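Local coordinates for protein putative NAD dependent dehydrogenase (PDB 6NOR) that binds NAD and probably serves as an NAD-dependent oxidoreductase of the Gfo/Idh/MocA family in the biosynthesis of the aminoglycoside gentamicin, at residues Arg87-His98 with Arg110-Leu120; Asp230-Leu238 with Gln248-Pro256. One frame throughout, in Å; residues are numbered along the deposited sequence.

Contact 1: Arg87-His98 with Arg110-Leu120; sequences RFVVVATPAATH and RNVLVEKPLVL. With NAD (nicotinamide-adenine-dinucleotide), chain G.
Strands 87-91 and 111-114 run parallel, 4.6 Å apart at their axes, with backbone bonds alternating from Val89 N to Asn111 O as far as Glu115 N to Val91 O. At the start of the pair, Arg87 O takes two donors from Asn111: the backbone N, and the side-chain ND2 at 2.8 Å in a nearly straight bond (168°). Phe88 and Leu113 lie side by side on one face, CE1 of the ring 3.8 Å from Leu113 CB; on the other, Val91 CG2 meets Val112 CG2. With helix 98-107 between them, the strands form a beta-alpha-beta unit of the Rossmann fold, whose C-terminal strand ends hold NAD. There His98 ND1 donates to Pro117 O at 2.8 Å, close to the ring plane, and to Leu118 O at 3.3 Å. Its NE2 reaches back to Thr93 O in a more bent bond, so that the ring is held from both nitrogens, while Val114 CG1 sits over a face, 3.9 Å from the ring centroid, in a CH-pi contact. Glu115, bent at chi2 (-54°), brings OE1 to within 2.9 Å of the nicotinamide amide N7N of NAD; its OE2 is held by His39. Lys116 O accepts from ribose O2D of NAD, just ahead of the cis peptide bond to Pro117.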
loop_
_atom_site.group_PDB
_atom_site.type_symbol
_atom_site.label_atom_id
_atom_site.label_comp_id
_atom_site.label_asym_id
_atom_site.label_seq_id
_atom_site.Cartn_x
_atom_site.Cartn_y
_atom_site.Cartn_z
ATOM N N ARG A 87 -42.351 19.861 -0.307
ATOM C CA ARG A 87 -42.412 19.447 -1.703
ATOM C C ARG A 87 -41.504 18.245 -1.949
ATOM O O ARG A 87 -41.494 17.657 -3.033
ATOM C CB ARG A 87 -42.015 20.604 -2.616
ATOM C CG ARG A 87 -43.132 21.633 -2.853
ATOM C CD ARG A 87 -42.584 22.829 -3.620
ATOM N NE ARG A 87 -42.047 22.458 -4.930
ATOM C CZ ARG A 87 -41.065 23.111 -5.546
ATOM N NH1 ARG A 87 -40.502 24.168 -4.965
ATOM N NH2 ARG A 87 -40.636 22.700 -6.736
ATOM N N PHE A 88 -40.738 17.888 -0.930
ATOM C CA PHE A 88 -39.712 16.893 -1.079
ATOM C C PHE A 88 -39.583 16.102 0.208
ATOM O O PHE A 88 -39.402 16.660 1.279
ATOM C CB PHE A 88 -38.394 17.563 -1.464
ATOM C CG PHE A 88 -37.214 16.630 -1.516
ATOM C CD1 PHE A 88 -37.243 15.493 -2.293
ATOM C CD2 PHE A 88 -36.072 16.906 -0.784
ATOM C CE1 PHE A 88 -36.153 14.638 -2.346
ATOM C CE2 PHE A 88 -34.968 16.060 -0.830
ATOM C CZ PHE A 88 -35.010 14.921 -1.617
ATOM N N VAL A 89 -39.701 14.791 0.094
ATOM C CA VAL A 89 -39.672 13.927 1.254
ATOM C C VAL A 89 -38.565 12.886 1.119
ATOM O O VAL A 89 -38.429 12.243 0.085
ATOM C CB VAL A 89 -41.021 13.215 1.449
ATOM C CG1 VAL A 89 -40.999 12.374 2.715
ATOM C CG2 VAL A 89 -42.158 14.231 1.474
ATOM N N VAL A 90 -37.760 12.765 2.166
ATOM C CA VAL A 90 -36.734 11.750 2.283
ATOM C C VAL A 90 -37.246 10.616 3.164
ATOM O O VAL A 90 -37.659 10.842 4.306
ATOM C CB VAL A 90 -35.430 12.318 2.888
ATOM C CG1 VAL A 90 -34.402 11.196 3.087
ATOM C CG2 VAL A 90 -34.852 13.358 1.987
ATOM N N VAL A 91 -37.220 9.402 2.624
ATOM C CA VAL A 91 -37.675 8.223 3.350
ATOM C C VAL A 91 -36.516 7.315 3.770
ATOM O O VAL A 91 -35.916 6.625 2.957
ATOM C CB VAL A 91 -38.669 7.421 2.519
ATOM C CG1 VAL A 91 -39.117 6.194 3.275
ATOM C CG2 VAL A 91 -39.858 8.277 2.183
ATOM N N ALA A 92 -36.209 7.336 5.058
ATOM C CA ALA A 92 -35.094 6.582 5.597
ATOM C C ALA A 92 -35.582 5.724 6.742
ATOM O O ALA A 92 -35.149 5.871 7.872
ATOM C CB ALA A 92 -33.970 7.532 6.064
ATOM N N THR A 93 -36.513 4.838 6.445
ATOM C CA THR A 93 -37.129 4.018 7.466
ATOM C C THR A 93 -36.714 2.582 7.190
ATOM O O THR A 93 -36.003 2.349 6.222
ATOM C CB THR A 93 -38.639 4.195 7.434
ATOM O OG1 THR A 93 -39.132 3.798 6.147
ATOM C CG2 THR A 93 -38.989 5.651 7.683
ATOM N N PRO A 94 -37.130 1.613 8.032
ATOM C CA PRO A 94 -36.790 0.226 7.694
ATOM C C PRO A 94 -37.287 -0.174 6.316
ATOM O O PRO A 94 -38.289 0.384 5.819
ATOM C CB PRO A 94 -37.494 -0.568 8.777
ATOM C CG PRO A 94 -37.487 0.334 9.934
ATOM C CD PRO A 94 -37.758 1.684 9.363
ATOM N N ALA A 95 -36.585 -1.125 5.709
ATOM C CA ALA A 95 -36.787 -1.462 4.297
ATOM C C ALA A 95 -38.244 -1.756 3.933
ATOM O O ALA A 95 -38.732 -1.260 2.935
ATOM C CB ALA A 95 -35.907 -2.642 3.915
ATOM N N ALA A 96 -38.944 -2.544 4.741
ATOM C CA ALA A 96 -40.313 -2.946 4.381
ATOM C C ALA A 96 -41.334 -1.810 4.464
ATOM O O ALA A 96 -42.418 -1.918 3.904
ATOM C CB ALA A 96 -40.773 -4.111 5.243
ATOM N N THR A 97 -40.986 -0.712 5.131
ATOM C CA THR A 97 -41.893 0.421 5.215
ATOM C C THR A 97 -41.744 1.362 4.012
ATOM O O THR A 97 -42.576 2.227 3.803
ATOM C CB THR A 97 -41.680 1.218 6.524
ATOM O OG1 THR A 97 -40.396 1.842 6.503
ATOM C CG2 THR A 97 -41.776 0.304 7.747
ATOM N N HIS A 98 -40.700 1.191 3.207
ATOM C CA HIS A 98 -40.466 2.091 2.071
ATOM C C HIS A 98 -41.625 2.184 1.088
ATOM O O HIS A 98 -42.025 3.276 0.695
ATOM C CB HIS A 98 -39.215 1.662 1.287
ATOM C CG HIS A 98 -37.944 1.909 2.017
ATOM N ND1 HIS A 98 -36.715 1.537 1.520
ATOM C CD2 HIS A 98 -37.705 2.479 3.219
ATOM C CE1 HIS A 98 -35.778 1.869 2.383
ATOM N NE2 HIS A 98 -36.354 2.445 3.422
ATOM N N ARG A 110 -45.957 14.689 -3.809
ATOM C CA ARG A 110 -44.629 15.135 -3.390
ATOM C C ARG A 110 -43.492 14.362 -4.039
ATOM O O ARG A 110 -43.601 13.168 -4.304
ATOM C CB ARG A 110 -44.496 15.023 -1.880
ATOM C CG ARG A 110 -44.719 16.299 -1.164
ATOM C CD ARG A 110 -46.169 16.719 -1.226
ATOM N NE ARG A 110 -46.458 17.595 -0.103
ATOM C CZ ARG A 110 -47.662 17.805 0.390
ATOM N NH1 ARG A 110 -48.702 17.203 -0.150
ATOM N NH2 ARG A 110 -47.819 18.609 1.427
ATOM N N ASN A 111 -42.390 15.058 -4.278
ATOM C CA ASN A 111 -41.165 14.405 -4.718
ATOM C C ASN A 111 -40.598 13.584 -3.579
ATOM O O ASN A 111 -40.801 13.921 -2.417
ATOM C CB ASN A 111 -40.149 15.431 -5.181
ATOM C CG ASN A 111 -40.696 16.334 -6.245
ATOM O OD1 ASN A 111 -40.608 16.037 -7.436
ATOM N ND2 ASN A 111 -41.272 17.449 -5.822
ATOM N N VAL A 112 -39.900 12.502 -3.902
ATOM C CA VAL A 112 -39.446 11.610 -2.859
ATOM C C VAL A 112 -38.091 10.959 -3.183
ATOM O O VAL A 112 -37.831 10.531 -4.296
ATOM C CB VAL A 112 -40.529 10.523 -2.565
ATOM C CG1 VAL A 112 -40.653 9.553 -3.700
ATOM C CG2 VAL A 112 -40.242 9.799 -1.253
ATOM N N LEU A 113 -37.218 10.955 -2.182
ATOM C CA LEU A 113 -35.972 10.214 -2.202
ATOM C C LEU A 113 -36.118 9.069 -1.224
ATOM O O LEU A 113 -36.297 9.308 -0.043
ATOM C CB LEU A 113 -34.789 11.108 -1.816
ATOM C CG LEU A 113 -33.449 10.464 -1.445
ATOM C CD1 LEU A 113 -32.968 9.545 -2.539
ATOM C CD2 LEU A 113 -32.381 11.511 -1.158
ATOM N N VAL A 114 -36.067 7.839 -1.727
ATOM C CA VAL A 114 -36.147 6.632 -0.906
ATOM C C VAL A 114 -34.790 5.993 -0.732
ATOM O O VAL A 114 -34.093 5.756 -1.697
ATOM C CB VAL A 114 -37.066 5.568 -1.521
ATOM C CG1 VAL A 114 -37.261 4.420 -0.546
ATOM C CG2 VAL A 114 -38.393 6.181 -1.931
ATOM N N GLU A 115 -34.411 5.726 0.505
ATOM C CA GLU A 115 -33.195 5.020 0.760
ATOM C C GLU A 115 -33.196 3.631 0.114
ATOM O O GLU A 115 -34.237 3.048 -0.134
ATOM C CB GLU A 115 -32.959 4.889 2.252
ATOM C CG GLU A 115 -31.970 5.878 2.793
ATOM C CD GLU A 115 -30.632 5.864 2.049
ATOM O OE1 GLU A 115 -30.217 4.801 1.532
ATOM O OE2 GLU A 115 -29.993 6.928 1.993
ATOM N N LYS A 116 -31.999 3.149 -0.181
ATOM C CA LYS A 116 -31.715 1.753 -0.470
ATOM C C LYS A 116 -32.200 0.846 0.674
ATOM O O LYS A 116 -32.055 1.191 1.838
ATOM C CB LYS A 116 -30.202 1.589 -0.670
ATOM C CG LYS A 116 -29.680 0.376 0.048
ATOM C CD LYS A 116 -28.458 0.663 0.777
ATOM C CE LYS A 116 -28.381 -0.061 2.102
ATOM N NZ LYS A 116 -27.071 0.289 2.731
ATOM N N PRO A 117 -32.794 -0.308 0.350
ATOM C CA PRO A 117 -33.201 -0.717 -0.994
ATOM C C PRO A 117 -34.518 -0.053 -1.337
ATOM O O PRO A 117 -35.327 0.122 -0.432
ATOM C CB PRO A 117 -33.349 -2.240 -0.874
ATOM C CG PRO A 117 -33.725 -2.461 0.541
ATOM C CD PRO A 117 -33.068 -1.357 1.348
ATOM N N LEU A 118 -34.714 0.341 -2.590
ATOM C CA LEU A 118 -35.910 1.096 -2.969
ATOM C C LEU A 118 -37.145 0.413 -2.389
ATOM O O LEU A 118 -37.785 0.949 -1.505
ATOM C CB LEU A 118 -36.025 1.224 -4.494
ATOM C CG LEU A 118 -37.213 2.062 -4.969
ATOM C CD1 LEU A 118 -37.117 3.414 -4.361
ATOM C CD2 LEU A 118 -37.299 2.184 -6.495
ATOM N N VAL A 119 -37.427 -0.790 -2.871
ATOM C CA VAL A 119 -38.498 -1.634 -2.376
ATOM C C VAL A 119 -38.007 -3.077 -2.385
ATOM O O VAL A 119 -36.869 -3.338 -2.729
ATOM C CB VAL A 119 -39.734 -1.531 -3.247
ATOM C CG1 VAL A 119 -40.398 -0.154 -3.074
ATOM C CG2 VAL A 119 -39.343 -1.784 -4.676
ATOM N N LEU A 120 -38.864 -4.026 -2.029
ATOM C CA LEU A 120 -38.398 -5.401 -1.900
ATOM C C LEU A 120 -38.948 -6.349 -2.961
ATOM O O LEU A 120 -38.827 -7.554 -2.831
ATOM C CB LEU A 120 -38.737 -5.926 -0.508
ATOM C CG LEU A 120 -38.106 -5.071 0.599
ATOM C CD1 LEU A 120 -38.731 -5.395 1.957
ATOM C CD2 LEU A 120 -36.568 -5.233 0.604
HETATM P PA NAD G . -32.304 3.147 11.870
HETATM O O1A NAD G . -32.826 1.920 12.655
HETATM O O2A NAD G . -31.098 3.766 12.467
HETATM O O5B NAD G . -33.436 4.232 11.803
HETATM C C5B NAD G . -34.733 3.838 11.393
HETATM C C4B NAD G . -35.685 4.964 11.877
HETATM O O4B NAD G . -36.856 4.860 11.316
HETATM C C3B NAD G . -35.920 4.802 13.362
HETATM O O3B NAD G . -35.756 6.021 13.952
HETATM C C2B NAD G . -37.395 4.327 13.465
HETATM O O2B NAD G . -37.960 4.823 14.733
HETATM C C1B NAD G . -37.934 4.931 12.484
HETATM N N9A NAD G . -39.118 4.269 11.971
HETATM C C8A NAD G . -39.426 2.958 11.912
HETATM N N7A NAD G . -40.630 2.844 11.299
HETATM C C5A NAD G . -41.057 4.069 10.987
HETATM C C6A NAD G . -42.194 4.518 10.383
HETATM N N6A NAD G . -43.242 3.761 9.909
HETATM N N1A NAD G . -42.371 5.814 10.175
HETATM C C2A NAD G . -41.436 6.706 10.585
HETATM N N3A NAD G . -40.312 6.260 11.195
HETATM C C4A NAD G . -40.119 4.951 11.391
HETATM O O3 NAD G . -32.019 2.668 10.422
HETATM P PN NAD G . -31.104 3.365 9.320
HETATM O O1N NAD G . -31.160 4.858 9.325
HETATM O O2N NAD G . -29.674 2.873 9.463
HETATM O O5D NAD G . -31.669 2.865 7.936
HETATM C C5D NAD G . -32.830 3.445 7.373
HETATM C C4D NAD G . -32.800 3.250 5.844
HETATM O O4D NAD G . -31.729 3.752 5.298
HETATM C C3D NAD G . -32.760 1.733 5.494
HETATM O O3D NAD G . -33.532 1.520 4.454
HETATM C C2D NAD G . -31.270 1.460 5.198
HETATM O O2D NAD G . -31.151 0.287 4.286
HETATM C C1D NAD G . -30.865 2.564 4.637
HETATM N N1N NAD G . -29.470 2.810 4.847
HETATM C C2N NAD G . -28.721 3.320 3.793
HETATM C C3N NAD G . -27.356 3.579 3.939
HETATM C C7N NAD G . -26.596 4.121 2.716
HETATM O O7N NAD G . -25.432 4.273 2.762
HETATM N N7N NAD G . -27.313 4.405 1.521
HETATM C C4N NAD G . -26.705 3.330 5.126
HETATM C C5N NAD G . -27.452 2.828 6.192
HETATM C C6N NAD G . -28.841 2.566 6.045
HETATM O O HOH W 1 -42.264 20.033 -7.581
#

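Contact 2: Asp230-Leu238 with Gln248-Pro256; sequences DVEDQGVVL and QCDVSWACP
The beta hairpin of strands 234-241 and 246-252, in the mixed sheet of the C-terminal domain, brings these segments together antiparallel. Gly235 and Val251 form a hydrogen-bonded pair, with Val251 N to Gly235 O at 3.0 Å and almost straight (177°); Val237 and Cys249 form the next. Val251 CG2 rests 3.7 Å from Gly235 O, while Val237 and Cys249 meet at their CB atoms on that same face, where Cys249 packs on helix 199-209. On the other face Leu238 CD2 lies alongside Gln248 CG. Past the strand, Trp253 N donates to Asp233 O at 2.7 Å, and Ser252 OG, anti to its own backbone nitrogen (chi1 177°), accepts from Ala254 N in an ST turn. Asp233 OD1 comes to the edge of the indole, 3.6 Å from CE3, the carboxylate plane turned 69° from the ring, and Val231 CG2 touches CZ3 at 3.8 Å. A leucine in place of Trp253 would probably leave Val231 without its aromatic neighbour and Asp197 without the indole N-H it accepts. Asp233 OD1 also pairs with Arg185, and OD2 takes the amides of Leu225 and Ser226, so this buried carboxylate is probably kept ionised, its negative charge balanced by Arg185 and the two amides.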
loop_
_atom_site.group_PDB
_atom_site.type_symbol
_atom_site.label_atom_id
_atom_site.label_comp_id
_atom_site.label_asym_id
_atom_site.label_seq_id
_atom_site.Cartn_x
_atom_site.Cartn_y
_atom_site.Cartn_z
ATOM N N ASP A 230 -33.258 -14.142 10.796
ATOM C CA ASP A 230 -33.445 -15.206 9.815
ATOM C C ASP A 230 -32.910 -14.823 8.436
ATOM O O ASP A 230 -33.398 -15.306 7.427
ATOM C CB ASP A 230 -34.926 -15.579 9.713
ATOM C CG ASP A 230 -35.821 -14.371 9.515
ATOM O OD1 ASP A 230 -35.295 -13.300 9.162
ATOM O OD2 ASP A 230 -37.051 -14.490 9.697
ATOM N N VAL A 231 -31.911 -13.949 8.390
ATOM C CA VAL A 231 -31.357 -13.507 7.107
ATOM C C VAL A 231 -29.883 -13.846 7.009
ATOM O O VAL A 231 -29.252 -14.125 8.015
ATOM C CB VAL A 231 -31.547 -11.991 6.880
ATOM C CG1 VAL A 231 -33.013 -11.653 6.781
ATOM C CG2 VAL A 231 -30.857 -11.172 7.998
ATOM N N GLU A 232 -29.342 -13.794 5.795
ATOM C CA GLU A 232 -27.959 -14.192 5.537
ATOM C C GLU A 232 -26.954 -13.125 5.979
ATOM O O GLU A 232 -27.267 -11.940 5.949
ATOM C CB GLU A 232 -27.773 -14.511 4.056
ATOM C CG GLU A 232 -27.568 -13.303 3.152
ATOM C CD GLU A 232 -28.840 -12.497 2.889
ATOM O OE1 GLU A 232 -29.943 -12.914 3.296
ATOM O OE2 GLU A 232 -28.733 -11.430 2.272
ATOM N N ASP A 233 -25.757 -13.562 6.377
ATOM C CA ASP A 233 -24.646 -12.681 6.789
ATOM C C ASP A 233 -23.615 -12.488 5.693
ATOM O O ASP A 233 -22.809 -11.560 5.721
ATOM C CB ASP A 233 -23.906 -13.248 8.002
ATOM C CG ASP A 233 -24.680 -13.100 9.288
ATOM O OD1 ASP A 233 -24.765 -11.972 9.811
ATOM O OD2 ASP A 233 -25.171 -14.123 9.802
ATOM N N GLN A 234 -23.585 -13.417 4.760
ATOM C CA GLN A 234 -22.639 -13.316 3.670
ATOM C C GLN A 234 -23.251 -13.842 2.407
ATOM O O GLN A 234 -24.107 -14.715 2.429
ATOM C CB GLN A 234 -21.342 -14.066 3.971
ATOM C CG GLN A 234 -21.508 -15.487 4.352
ATOM C CD GLN A 234 -20.177 -16.233 4.452
ATOM O OE1 GLN A 234 -20.116 -17.325 5.004
ATOM N NE2 GLN A 234 -19.117 -15.649 3.905
ATOM N N GLY A 235 -22.800 -13.284 1.299
ATOM C CA GLY A 235 -23.257 -13.714 0.006
ATOM C C GLY A 235 -22.248 -13.393 -1.066
ATOM O O GLY A 235 -21.478 -12.429 -0.966
ATOM N N VAL A 236 -22.254 -14.225 -2.096
ATOM C CA VAL A 236 -21.471 -13.983 -3.280
ATOM C C VAL A 236 -22.392 -14.174 -4.473
ATOM O O VAL A 236 -23.082 -15.164 -4.586
ATOM C CB VAL A 236 -20.257 -14.922 -3.379
ATOM C CG1 VAL A 236 -19.371 -14.505 -4.534
ATOM C CG2 VAL A 236 -19.462 -14.898 -2.098
ATOM N N VAL A 237 -22.413 -13.192 -5.345
ATOM C CA VAL A 237 -23.182 -13.255 -6.563
ATOM C C VAL A 237 -22.255 -13.290 -7.769
ATOM O O VAL A 237 -21.398 -12.436 -7.917
ATOM C CB VAL A 237 -24.114 -12.043 -6.698
ATOM C CG1 VAL A 237 -25.018 -12.179 -7.930
ATOM C CG2 VAL A 237 -24.936 -11.857 -5.429
ATOM N N LEU A 238 -22.439 -14.276 -8.633
ATOM C CA LEU A 238 -21.797 -14.258 -9.933
ATOM C C LEU A 238 -22.799 -13.756 -10.961
ATOM O O LEU A 238 -23.820 -14.392 -11.201
ATOM C CB LEU A 238 -21.270 -15.647 -10.310
ATOM C CG LEU A 238 -20.337 -16.265 -9.257
ATOM C CD1 LEU A 238 -19.790 -17.600 -9.721
ATOM C CD2 LEU A 238 -19.212 -15.299 -8.895
ATOM N N GLN A 248 -18.662 -10.004 -10.123
ATOM C CA GLN A 248 -18.720 -10.625 -8.813
ATOM C C GLN A 248 -19.120 -9.584 -7.769
ATOM O O GLN A 248 -18.597 -8.477 -7.756
ATOM C CB GLN A 248 -17.379 -11.232 -8.426
ATOM C CG GLN A 248 -16.727 -12.092 -9.460
ATOM C CD GLN A 248 -15.278 -12.391 -9.115
ATOM O OE1 GLN A 248 -14.939 -12.616 -7.956
ATOM N NE2 GLN A 248 -14.417 -12.373 -10.119
ATOM N N CYS A 249 -20.043 -9.947 -6.894
ATOM C CA CYS A 249 -20.343 -9.130 -5.728
ATOM C C CYS A 249 -20.113 -9.970 -4.494
ATOM O O CYS A 249 -20.754 -10.995 -4.301
ATOM C CB CYS A 249 -21.772 -8.616 -5.773
ATOM S SG CYS A 249 -22.074 -7.692 -7.271
ATOM N N ASP A 250 -19.155 -9.543 -3.688
ATOM C CA ASP A 250 -18.772 -10.231 -2.466
ATOM C C ASP A 250 -19.211 -9.336 -1.310
ATOM O O ASP A 250 -18.690 -8.248 -1.154
ATOM C CB ASP A 250 -17.258 -10.475 -2.475
ATOM C CG ASP A 250 -16.749 -11.257 -1.270
ATOM O OD1 ASP A 250 -17.375 -11.229 -0.188
ATOM O OD2 ASP A 250 -15.670 -11.875 -1.404
ATOM N N VAL A 251 -20.194 -9.763 -0.529
ATOM C CA VAL A 251 -20.647 -8.947 0.592
ATOM C C VAL A 251 -20.690 -9.740 1.885
ATOM O O VAL A 251 -20.895 -10.935 1.885
ATOM C CB VAL A 251 -22.035 -8.334 0.329
ATOM C CG1 VAL A 251 -22.016 -7.469 -0.949
ATOM C CG2 VAL A 251 -23.119 -9.416 0.280
ATOM N N SER A 252 -20.484 -9.064 3.001
ATOM C CA SER A 252 -20.415 -9.741 4.276
ATOM C C SER A 252 -20.711 -8.801 5.416
ATOM O O SER A 252 -20.289 -7.652 5.395
ATOM C CB SER A 252 -19.032 -10.364 4.480
ATOM O OG SER A 252 -18.943 -10.961 5.754
ATOM N N TRP A 253 -21.433 -9.319 6.404
ATOM C CA TRP A 253 -21.694 -8.655 7.675
ATOM C C TRP A 253 -20.790 -9.177 8.782
ATOM O O TRP A 253 -20.889 -8.748 9.912
ATOM C CB TRP A 253 -23.132 -8.871 8.111
ATOM C CG TRP A 253 -24.171 -7.976 7.520
ATOM C CD1 TRP A 253 -23.988 -6.856 6.751
ATOM C CD2 TRP A 253 -25.571 -8.142 7.656
ATOM N NE1 TRP A 253 -25.194 -6.310 6.418
ATOM C CE2 TRP A 253 -26.188 -7.083 6.958
ATOM C CE3 TRP A 253 -26.372 -9.074 8.318
ATOM C CZ2 TRP A 253 -27.573 -6.936 6.905
ATOM C CZ3 TRP A 253 -27.748 -8.931 8.254
ATOM C CH2 TRP A 253 -28.331 -7.871 7.559
ATOM N N ALA A 254 -19.918 -10.125 8.467
ATOM C CA ALA A 254 -19.166 -10.779 9.526
ATOM C C ALA A 254 -17.681 -10.506 9.403
ATOM O O ALA A 254 -16.856 -11.300 9.856
ATOM C CB ALA A 254 -19.433 -12.267 9.514
ATOM N N CYS A 255 -17.345 -9.372 8.800
ATOM C CA CYS A 255 -15.951 -9.011 8.597
ATOM C C CYS A 255 -15.457 -7.971 9.614
ATOM O O CYS A 255 -15.972 -6.861 9.680
ATOM C CB CYS A 255 -15.770 -8.485 7.178
ATOM S SG CYS A 255 -14.054 -8.158 6.714
ATOM N N PRO A 256 -14.433 -8.321 10.398
ATOM C CA PRO A 256 -13.888 -7.438 11.443
ATOM C C PRO A 256 -12.888 -6.403 10.900
ATOM O O PRO A 256 -12.447 -6.495 9.758
ATOM C CB PRO A 256 -13.177 -8.429 12.376
ATOM C CG PRO A 256 -12.666 -9.469 11.444
ATOM C CD PRO A 256 -13.634 -9.550 10.260
#

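In the fold
Contact 1 closes before contact 2 opens along the chain. Their centres lie 24 Å apart, and their nearest atoms come within about 8 Å without touching. They share no sheet: 87-98 with 110-120 occupies inner strands of the parallel Rossmann sheet, 230-238 with 248-256 neighbouring strands of the mixed C-terminal one. The two approach each other at the cofactor, which contact 1 binds directly, whereas Trp253 of contact 2 stands about 8 Å from NAD, side chain to ligand. Asp197, which accepts from Trp253, is also in a long, weak ion pair with Lys116. Contact 2 also meets a second subunit, where Gln248 of each subunit is hydrogen-bonded to Asp250 of the other, so the same hairpin that ends near the cofactor also takes part in the contact between subunits.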